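Local atomic coordinates of cellulosomal scaffoldin adaptor protein B (Acetivibrio cellulolyticus, PDB entry 3BWZ), a protein that serves as a scaffoldin of the bacterial cellulosome, the piece here being a type II cohesin module, a kind of module that binds dockerins. Residues L121-S126 with V164-M169; I7-D12 with I128-T133; M41-A46 with N82-G87. All blocks are in the same frame, centred on the assembly; numbering follows the deposited sequence.

Interaction 1: L121-S126 with V164-M169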
# COMPACT_ATOMS: atom_id res chain seq x y z
N LEU A 121 12.76 7.29 12.11
CA LEU A 121 13.03 7.63 13.51
C LEU A 121 14.41 7.17 13.96
O LEU A 121 15.06 7.84 14.77
CB LEU A 121 11.99 6.98 14.43
CG LEU A 121 10.53 7.31 14.11
CD1 LEU A 121 9.58 6.61 15.11
CD2 LEU A 121 10.29 8.81 14.05
N LYS A 122 14.82 5.99 13.48
CA LYS A 122 16.07 5.34 13.87
C LYS A 122 16.74 4.77 12.65
O LYS A 122 16.06 4.26 11.76
CB LYS A 122 15.80 4.19 14.87
CG LYS A 122 15.07 4.59 16.11
CD LYS A 122 14.96 3.44 17.11
CE LYS A 122 16.27 3.08 17.77
NZ LYS A 122 16.81 4.21 18.58
N GLU A 123 18.06 4.83 12.64
CA GLU A 123 18.85 4.30 11.56
C GLU A 123 19.15 2.83 11.80
O GLU A 123 20.10 2.48 12.49
CB GLU A 123 20.13 5.12 11.44
CG GLU A 123 20.95 4.88 10.20
CD GLU A 123 20.36 5.45 8.97
OE1 GLU A 123 20.95 5.25 7.89
OE2 GLU A 123 19.30 6.09 9.04
N GLU A 124 18.29 1.98 11.28
CA GLU A 124 18.32 0.55 11.50
C GLU A 124 17.69 -0.13 10.30
O GLU A 124 16.67 0.34 9.81
CB GLU A 124 17.48 0.26 12.76
CG GLU A 124 17.20 -1.15 13.19
CD GLU A 124 16.33 -1.15 14.47
OE1 GLU A 124 15.58 -2.10 14.67
OE2 GLU A 124 16.39 -0.14 15.21
N THR A 125 18.23 -1.26 9.89
CA THR A 125 17.63 -2.03 8.81
C THR A 125 16.21 -2.41 9.24
O THR A 125 16.00 -2.93 10.33
CB THR A 125 18.44 -3.30 8.55
OG1 THR A 125 19.82 -2.93 8.39
CG2 THR A 125 17.93 -4.04 7.30
N SER A 126 15.23 -2.21 8.37
CA SER A 126 13.84 -2.45 8.74
C SER A 126 12.99 -2.72 7.51
O SER A 126 13.25 -2.22 6.42
CB SER A 126 13.34 -1.20 9.48
OG SER A 126 12.16 -1.44 10.23
N VAL A 164 12.69 -3.20 2.03
CA VAL A 164 13.66 -3.05 3.13
C VAL A 164 14.38 -1.73 2.99
O VAL A 164 14.90 -1.40 1.92
CB VAL A 164 14.64 -4.22 3.17
CG1 VAL A 164 15.67 -4.02 4.29
CG2 VAL A 164 13.87 -5.52 3.36
N ILE A 165 14.41 -0.97 4.08
CA ILE A 165 15.16 0.27 4.13
C ILE A 165 16.41 0.06 5.00
O ILE A 165 16.36 -0.63 6.01
CB ILE A 165 14.28 1.45 4.70
CG1 ILE A 165 14.97 2.82 4.49
CG2 ILE A 165 13.87 1.21 6.14
CD1 ILE A 165 15.15 3.23 3.04
N ASN A 166 17.50 0.69 4.60
CA ASN A 166 18.71 0.76 5.42
C ASN A 166 19.37 -0.59 5.65
O ASN A 166 19.98 -0.80 6.70
CB ASN A 166 18.44 1.53 6.71
CG ASN A 166 18.40 3.01 6.46
OD1 ASN A 166 19.08 3.51 5.57
ND2 ASN A 166 17.61 3.75 7.24
N LEU A 167 19.35 -1.48 4.66
CA LEU A 167 20.26 -2.61 4.65
C LEU A 167 21.69 -2.08 4.75
O LEU A 167 22.48 -2.53 5.57
CB LEU A 167 20.05 -3.48 3.39
CG LEU A 167 20.54 -4.91 3.31
CD1 LEU A 167 22.03 -4.98 3.19
CD2 LEU A 167 19.94 -5.79 4.41
N ASP A 168 22.02 -1.13 3.87
CA ASP A 168 23.22 -0.30 3.99
C ASP A 168 22.81 1.02 4.63
O ASP A 168 21.75 1.56 4.31
CB ASP A 168 23.83 -0.03 2.63
CG ASP A 168 24.21 -1.30 1.94
OD1 ASP A 168 25.00 -2.11 2.43
OD2 ASP A 168 23.61 -1.56 0.85
N MET A 169 23.66 1.53 5.51
CA MET A 169 23.41 2.76 6.26
C MET A 169 24.60 3.68 6.17
O MET A 169 25.75 3.24 6.12
CB MET A 169 23.16 2.41 7.72
CG MET A 169 21.75 1.91 7.93
SD MET A 169 21.50 1.19 9.54
CE MET A 169 22.31 -0.40 9.29
O HOH W 1 15.76 2.89 9.26
O HOH W 2 22.07 -4.29 7.57

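Interaction 2: I7-D12 with I128-T133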
# COMPACT_ATOMS: atom_id res chain seq x y z
N ILE A 7 1.66 -7.27 -7.26
CA ILE A 7 1.58 -6.08 -6.42
C ILE A 7 2.89 -6.04 -5.65
O ILE A 7 3.40 -7.08 -5.22
CB ILE A 7 0.34 -6.10 -5.50
CG1 ILE A 7 0.24 -4.80 -4.69
CG2 ILE A 7 0.30 -7.34 -4.62
CD1 ILE A 7 -1.11 -4.62 -3.99
N GLU A 8 3.45 -4.84 -5.48
CA GLU A 8 4.75 -4.65 -4.88
C GLU A 8 4.77 -3.41 -4.03
O GLU A 8 4.18 -2.39 -4.39
CB GLU A 8 5.83 -4.51 -5.97
CG GLU A 8 7.27 -4.43 -5.43
CD GLU A 8 8.36 -4.47 -6.48
OE1 GLU A 8 8.05 -4.51 -7.67
OE2 GLU A 8 9.55 -4.44 -6.09
N ILE A 9 5.52 -3.45 -2.94
CA ILE A 9 5.85 -2.26 -2.17
C ILE A 9 7.21 -1.77 -2.64
O ILE A 9 8.19 -2.46 -2.49
CB ILE A 9 5.88 -2.53 -0.66
CG1 ILE A 9 4.60 -3.20 -0.19
CG2 ILE A 9 6.19 -1.25 0.11
CD1 ILE A 9 4.62 -3.64 1.30
N VAL A 10 7.23 -0.58 -3.23
CA VAL A 10 8.38 0.00 -3.87
C VAL A 10 8.81 1.24 -3.11
O VAL A 10 8.01 2.14 -2.94
CB VAL A 10 8.06 0.36 -5.39
CG1 VAL A 10 9.25 1.00 -6.08
CG2 VAL A 10 7.61 -0.91 -6.13
N LEU A 11 10.06 1.32 -2.68
CA LEU A 11 10.56 2.52 -1.99
C LEU A 11 11.33 3.42 -2.94
O LEU A 11 12.01 2.96 -3.85
CB LEU A 11 11.49 2.14 -0.84
CG LEU A 11 10.92 1.13 0.13
CD1 LEU A 11 11.90 0.92 1.31
CD2 LEU A 11 9.55 1.49 0.60
N ASP A 12 11.27 4.72 -2.69
CA ASP A 12 12.07 5.66 -3.46
C ASP A 12 13.53 5.73 -3.05
O ASP A 12 14.33 6.35 -3.75
CB ASP A 12 11.44 7.06 -3.46
CG ASP A 12 11.46 7.73 -2.10
OD1 ASP A 12 11.42 7.05 -1.07
OD2 ASP A 12 11.44 8.99 -2.12
N ILE A 128 9.15 -3.02 5.49
CA ILE A 128 7.77 -2.62 5.31
C ILE A 128 7.14 -3.78 4.55
O ILE A 128 7.55 -4.09 3.43
CB ILE A 128 7.66 -1.28 4.53
CG1 ILE A 128 8.37 -0.14 5.30
CG2 ILE A 128 6.20 -0.91 4.29
CD1 ILE A 128 8.75 1.01 4.39
N SER A 129 6.15 -4.43 5.15
CA SER A 129 5.61 -5.66 4.62
C SER A 129 4.11 -5.58 4.42
O SER A 129 3.44 -4.67 4.93
CB SER A 129 5.86 -6.82 5.55
OG SER A 129 5.48 -6.56 6.85
N PHE A 130 3.58 -6.56 3.69
CA PHE A 130 2.16 -6.89 3.78
C PHE A 130 2.09 -8.15 4.60
O PHE A 130 2.95 -9.02 4.47
CB PHE A 130 1.56 -7.21 2.43
CG PHE A 130 1.45 -6.06 1.49
CD1 PHE A 130 1.87 -6.18 0.18
CD2 PHE A 130 0.78 -4.91 1.87
CE1 PHE A 130 1.70 -5.17 -0.73
CE2 PHE A 130 0.62 -3.87 0.97
CZ PHE A 130 1.08 -4.01 -0.35
N GLU A 131 1.07 -8.30 5.43
CA GLU A 131 0.95 -9.45 6.36
C GLU A 131 -0.49 -9.95 6.41
O GLU A 131 -1.41 -9.14 6.46
CB GLU A 131 1.40 -9.04 7.76
CG GLU A 131 2.93 -8.85 7.88
CD GLU A 131 3.45 -9.03 9.31
OE1 GLU A 131 4.59 -9.52 9.47
OE2 GLU A 131 2.73 -8.70 10.27
N ASP A 132 -0.66 -11.26 6.48
CA ASP A 132 -1.95 -11.84 6.78
C ASP A 132 -2.41 -11.39 8.20
O ASP A 132 -1.61 -10.94 9.04
CB ASP A 132 -1.93 -13.35 6.61
CG ASP A 132 -1.95 -13.81 5.16
OD1 ASP A 132 -2.21 -13.03 4.22
OD2 ASP A 132 -1.75 -15.04 4.99
N THR A 133 -3.72 -11.43 8.42
CA THR A 133 -4.33 -10.90 9.61
C THR A 133 -5.68 -11.56 9.81
O THR A 133 -6.40 -11.88 8.85
CB THR A 133 -4.53 -9.38 9.48
OG1 THR A 133 -5.46 -8.93 10.47
CG2 THR A 133 -5.03 -8.96 8.08

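Interaction 3: M41-A46 with N82-G87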
# COMPACT_ATOMS: atom_id res chain seq x y z
N MET A 41 -0.69 -3.62 5.89
CA MET A 41 0.74 -3.32 5.91
C MET A 41 1.26 -3.37 7.34
O MET A 41 0.58 -2.99 8.29
CB MET A 41 1.04 -1.96 5.36
CG MET A 41 0.79 -1.87 3.90
SD MET A 41 1.03 -0.23 3.26
CE MET A 41 2.79 0.02 3.44
N LYS A 42 2.51 -3.81 7.48
CA LYS A 42 3.20 -3.88 8.76
C LYS A 42 4.55 -3.18 8.67
O LYS A 42 5.28 -3.32 7.70
CB LYS A 42 3.40 -5.35 9.15
CG LYS A 42 4.10 -5.60 10.47
CD LYS A 42 3.22 -5.33 11.66
CE LYS A 42 3.95 -5.54 12.97
NZ LYS A 42 5.01 -4.52 13.19
N TYR A 43 4.85 -2.41 9.70
CA TYR A 43 6.14 -1.73 9.83
C TYR A 43 6.53 -1.74 11.29
O TYR A 43 5.70 -2.03 12.16
CB TYR A 43 6.09 -0.30 9.25
CG TYR A 43 5.15 0.60 10.01
CD1 TYR A 43 5.60 1.42 11.03
CD2 TYR A 43 3.80 0.57 9.76
CE1 TYR A 43 4.74 2.20 11.77
CE2 TYR A 43 2.91 1.35 10.49
CZ TYR A 43 3.38 2.16 11.50
OH TYR A 43 2.48 2.90 12.24
N ASP A 44 7.79 -1.39 11.58
CA ASP A 44 8.28 -1.37 12.94
C ASP A 44 8.12 0.05 13.47
O ASP A 44 8.80 0.95 13.01
CB ASP A 44 9.76 -1.80 12.99
CG ASP A 44 10.31 -1.83 14.39
OD1 ASP A 44 9.69 -1.23 15.31
OD2 ASP A 44 11.37 -2.47 14.57
N PRO A 45 7.19 0.27 14.41
CA PRO A 45 6.90 1.63 14.83
C PRO A 45 7.98 2.26 15.70
O PRO A 45 7.91 3.44 15.96
CB PRO A 45 5.60 1.46 15.62
CG PRO A 45 5.69 0.08 16.18
CD PRO A 45 6.35 -0.73 15.11
N ALA A 46 8.98 1.49 16.10
CA ALA A 46 10.17 2.08 16.74
C ALA A 46 11.08 2.73 15.71
O ALA A 46 11.91 3.57 16.06
CB ALA A 46 10.96 1.03 17.54
N ASN A 82 -5.72 1.96 11.64
CA ASN A 82 -4.31 1.80 11.87
C ASN A 82 -4.05 1.58 13.35
O ASN A 82 -4.62 2.26 14.19
CB ASN A 82 -3.57 3.05 11.43
CG ASN A 82 -3.93 3.48 10.02
OD1 ASN A 82 -4.00 2.63 9.12
ND2 ASN A 82 -4.14 4.79 9.81
N ASP A 83 -3.16 0.65 13.66
CA ASP A 83 -2.67 0.45 15.02
C ASP A 83 -1.24 0.97 15.03
O ASP A 83 -0.32 0.31 14.56
CB ASP A 83 -2.74 -1.02 15.42
CG ASP A 83 -2.34 -1.25 16.85
OD1 ASP A 83 -1.54 -0.46 17.40
OD2 ASP A 83 -2.80 -2.24 17.43
N LEU A 84 -1.09 2.19 15.51
CA LEU A 84 0.19 2.88 15.48
C LEU A 84 1.17 2.36 16.52
O LEU A 84 2.36 2.55 16.38
CB LEU A 84 -0.03 4.37 15.65
CG LEU A 84 -0.96 5.01 14.64
CD1 LEU A 84 -1.21 6.45 15.05
CD2 LEU A 84 -0.41 4.94 13.20
N GLU A 85 0.67 1.67 17.54
CA GLU A 85 1.54 1.06 18.55
C GLU A 85 2.15 -0.23 18.04
O GLU A 85 3.29 -0.53 18.37
CB GLU A 85 0.77 0.81 19.83
CG GLU A 85 0.43 2.10 20.55
CD GLU A 85 1.65 2.84 21.08
OE1 GLU A 85 2.62 2.17 21.48
OE2 GLU A 85 1.63 4.09 21.11
N LYS A 86 1.39 -1.00 17.27
CA LYS A 86 1.88 -2.26 16.72
C LYS A 86 2.51 -2.10 15.32
O LYS A 86 3.22 -2.96 14.87
CB LYS A 86 0.76 -3.32 16.67
CG LYS A 86 0.19 -3.66 18.05
CD LYS A 86 -0.66 -4.92 18.02
CE LYS A 86 -1.38 -5.16 19.33
NZ LYS A 86 -2.33 -4.05 19.64
N GLY A 87 2.20 -1.01 14.65
CA GLY A 87 2.69 -0.77 13.30
C GLY A 87 1.90 -1.50 12.24
O GLY A 87 2.48 -2.12 11.36
O HOH W 3 3.41 4.19 14.42

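Interaction 1: L121-S126 with V164-M169
Thr125 turns its hydroxyl onto the main chain of Asn166: OG1 donates to Asn166 O at 2.7 Å, reaching the oxygen from above the carbonyl plane. The same hydroxyl accepts from a water that also donates to Leu167 O, so the hydroxyl serves as both donor and acceptor. With OG1 beside the backbone N (chi1 -51°), the methyl CG2 is left anti to that N and meets Val164 CG1 (3.8 Å) and Leu167 CD2. Glu123 and Asn166 cross at about a right angle, with carboxylate and amide planes 54° apart. The amide is held by other partners: ND2 donates to a water that bridges Lys122 O and Glu124 O, and OD1 accepts from Ala16 N. In one of its two conformers Met169 runs past Glu123 in the opposite direction, its CG 3.4 Å from Glu123 OE1. Next along the chain, the backbones close an antiparallel hydrogen-bonded pair, Ser126 N to Ile165 O at 3.1 Å and Ile165 N to Ser126 O at 2.9 Å. Strand 126-130 thus begins where strand 158-165 ends, and the loop that follows strand 111-120 lies against the chain leaving strand 158-165, with Thr14, Thr15 and Ala16, beyond strand 6-11, bonded to the latter.

Interaction 2: I7-D12 with I128-T133
Ile9 meets Phe130 in a CH-pi contact: its CD1 sits 3.7 Å from the centroid of the Phe130 ring and 5° off the ring normal, so the methyl lies over the middle of one face. CG1 follows it over the same face, 3.5 Å from Phe130 CE1. With CG1 anti to the carbonyl carbon (chi1 -52°) and the chain extended beyond it, the long branch of Ile9 reaches across to the opposing strand, where CD1 also lies 3.7 Å from Ile128 O. The remaining contacts are plain apolar packing. The short branch of Ile9 meets that of Ile128, CG2 to CG2 at 4.2 Å, and Leu11 CD2 touches Ile128 CD1 at 3.9 Å. At the other end Ile7 CG1 comes obliquely to the Phe130 ring, 4.2 Å from CE1. Polar bonding is left to other neighbours: Ile7 and Ile9 bond through their backbones to Ile160, and Phe130 N donates to Gln161 OE1. The two strands run nearly antiparallel (170°), yet their axes stay 8.3 Å apart, and strand 158-165 pairs with both. Isoleucines, a leucine and a phenylalanine facing inward from strands that are not directly paired contribute to the interior between the sheets of the cohesin fold, a beta-sandwich of jelly-roll topology.

Interaction 3: M41-A46 with N82-G87
Lys42 starts with CG anti to the backbone N (chi1 -180°) and then bends at chi2 and chi4, which curls its chain round so that NZ donates to Lys86 O at 2.9 Å and to Tyr43 O at 2.8 Å. The first bond runs almost straight out from the carbonyl; the second meets its oxygen from above the carbonyl plane. Tyr43 takes the less common first torsion (chi1 64°), with CG between the backbone N and the carbonyl carbon, and this turns one ring face to Gly87. Gly87 CA stands over that face, 3.7 Å from the centroid and displaced toward the rim, a CH-pi contact. Gly87 O in turn accepts from Tyr43 N at 2.9 Å, in the carbonyl plane. Having no side chain, Gly87 fits close against Tyr43 O and Pro45, and its positive phi also suits glycine. At the ring edge a water joins Tyr43 OH to Leu84 O, and Pro45 CG rests 3.3 Å from Glu85 O. The 84-86 turn is shaped by Asp83, whose OD1 accepts from Lys86 N in an Asx motif while OD2 forms a salt bridge with Lys86 NZ. This turn links strands 77-83 and 88-94; strand 34-42 pairs with both 88-94 and 126-130, and Phe118 of strand 111-120 meets the Tyr43 ring.

In the fold
Interaction 2 lies in the core, its centre about 13 Å from that of interaction 3 and about 16 Å from that of interaction 1; the other two are partly buried at strand ends and loops. Its chemistry is apolar, whereas theirs rests on backbone bonds, charged or hydroxyl side chains and bridging waters. Strand 126-130 ties all three together: it pairs with 158-165 in interaction 1, faces 6-11 in interaction 2 and neighbours strand 34-42 of interaction 3, where Lys42 N probably bonds to Ser129 O. Leu11 touches Val164 and Ile165, joining interactions 1 and 2, while Ser126 and Leu121 pack against Asp44 and Pro45 between interactions 1 and 3.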